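Local atomic coordinates of CDC48 domain-containing protein (Pyrococcus horikoshii, PDB entry 4UZR), a protein that is of unknown function, assembles into a dodecamer with a 12-bladed beta-propeller, and may bind ATP. Residues Val12-Pro15 / Pro16-Asp20. Numbering follows the deposited sequence.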
loop_
_atom_site.group_PDB
_atom_site.type_symbol
_atom_site.label_atom_id
_atom_site.label_comp_id
_atom_site.label_asym_id
_atom_site.label_seq_id
_atom_site.Cartn_x
_atom_site.Cartn_y
_atom_site.Cartn_z
ATOM N N VAL A 12 -4.377 -1.795 37.192
ATOM C CA VAL A 12 -3.688 -1.625 38.462
ATOM C C VAL A 12 -3.362 -2.996 39.062
ATOM O O VAL A 12 -3.927 -4.009 38.650
ATOM C CB VAL A 12 -4.563 -0.790 39.432
ATOM C CG1 VAL A 12 -5.799 -1.579 39.852
ATOM C CG2 VAL A 12 -3.763 -0.313 40.644
ATOM N N GLU A 13 -2.439 -3.029 40.020
ATOM C CA GLU A 13 -2.063 -4.271 40.688
ATOM C C GLU A 13 -3.100 -4.695 41.722
ATOM O O GLU A 13 -3.583 -3.877 42.504
ATOM C CB GLU A 13 -0.695 -4.122 41.353
ATOM C CG GLU A 13 0.439 -3.870 40.375
ATOM C CD GLU A 13 1.775 -3.723 41.065
ATOM O OE1 GLU A 13 1.850 -4.016 42.277
ATOM O OE2 GLU A 13 2.750 -3.315 40.397
ATOM N N LEU A 14 -3.439 -5.980 41.717
ATOM C CA LEU A 14 -4.471 -6.507 42.603
ATOM C C LEU A 14 -3.910 -7.481 43.634
ATOM O O LEU A 14 -2.968 -8.219 43.353
ATOM C CB LEU A 14 -5.551 -7.220 41.785
ATOM C CG LEU A 14 -6.287 -6.406 40.723
ATOM C CD1 LEU A 14 -7.216 -7.306 39.927
ATOM C CD2 LEU A 14 -7.062 -5.266 41.364
ATOM N N PRO A 15 -4.496 -7.485 44.839
ATOM C CA PRO A 15 -4.210 -8.556 45.796
ATOM C C PRO A 15 -4.794 -9.855 45.253
ATOM O O PRO A 15 -5.830 -9.812 44.592
ATOM C CB PRO A 15 -4.964 -8.112 47.051
ATOM C CG PRO A 15 -6.058 -7.244 46.543
ATOM C CD PRO A 15 -5.471 -6.518 45.370
ATOM N N PRO A 16 -4.128 -10.990 45.499
ATOM C CA PRO A 16 -4.530 -12.260 44.882
ATOM C C PRO A 16 -5.892 -12.780 45.355
ATOM O O PRO A 16 -6.483 -13.624 44.682
ATOM C CB PRO A 16 -3.407 -13.233 45.275
ATOM C CG PRO A 16 -2.455 -12.460 46.144
ATOM C CD PRO A 16 -3.090 -11.168 46.525
ATOM N N ASP A 17 -6.373 -12.288 46.493
ATOM C CA ASP A 17 -7.645 -12.747 47.053
ATOM C C ASP A 17 -8.822 -11.790 46.818
ATOM O O ASP A 17 -9.851 -11.900 47.486
ATOM C CB ASP A 17 -7.492 -13.043 48.547
ATOM C CG ASP A 17 -7.004 -11.844 49.332
ATOM O OD1 ASP A 17 -6.330 -10.977 48.738
ATOM O OD2 ASP A 17 -7.288 -11.770 50.547
ATOM N N PHE A 18 -8.665 -10.855 45.883
ATOM C CA PHE A 18 -9.709 -9.867 45.580
ATOM C C PHE A 18 -11.019 -10.512 45.117
ATOM O O PHE A 18 -12.115 -9.967 45.321
ATOM C CB PHE A 18 -9.216 -8.869 44.526
ATOM C CG PHE A 18 -9.194 -9.421 43.122
ATOM C CD1 PHE A 18 -8.170 -10.253 42.703
ATOM C CD2 PHE A 18 -10.199 -9.102 42.223
ATOM C CE1 PHE A 18 -8.148 -10.757 41.415
ATOM C CE2 PHE A 18 -10.186 -9.603 40.935
ATOM C CZ PHE A 18 -9.159 -10.432 40.530
ATOM N N VAL A 19 -10.885 -11.675 44.488
ATOM C CA VAL A 19 -12.018 -12.419 43.955
ATOM C C VAL A 19 -13.061 -12.719 45.038
ATOM O O VAL A 19 -14.261 -12.689 44.777
ATOM C CB VAL A 19 -11.543 -13.719 43.251
ATOM C CG1 VAL A 19 -10.544 -14.470 44.123
ATOM C CG2 VAL A 19 -12.719 -14.606 42.876
ATOM N N ASP A 20 -12.595 -12.988 46.254
ATOM C CA ASP A 20 -13.478 -13.208 47.396
ATOM C C ASP A 20 -14.358 -11.985 47.683
ATOM O O ASP A 20 -15.579 -12.103 47.863
ATOM C CB ASP A 20 -12.656 -13.580 48.627
ATOM C CG ASP A 20 -11.768 -14.783 48.385
ATOM O OD1 ASP A 20 -11.941 -15.436 47.332
ATOM O OD2 ASP A 20 -10.916 -15.089 49.248
#
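The methyl CD1 of L14 sits over the centre of the F18 ring, 3.8 Å from the ring centroid and only 13° off the ring normal, a CH-pi contact in which CZ is the nearest ring atom. With chi1 of L14 at -59°, CG lies anti to the carbonyl carbon, and the branch runs out from the backbone to the ring. Nearer the backbone, CG of the P15 ring packs at 4.1 Å against CB of F18, while the carbonyl oxygen of P15 lies at the edge of the aromatic ring, close to its plane. That same oxygen accepts the backbone N-H of F18 at 3.3 Å (N to O). The bond closes a type I beta turn from P15 to F18, through which the loop following strand 3-8 enters helix 18-26 in the CDC48 domain 2-like region. D17, at the third turn position, brings OD1 to 3.6 Å from CB of P15. Replacing F18 by an alanine removes the ring and is likely to leave CD1 of L14 without the face it packs on, opening a gap there. I41 of strand 36-41 touches L14, P15 and F18, and L14 of a second subunit packs on F18, while I66 of that subunit lies against P16.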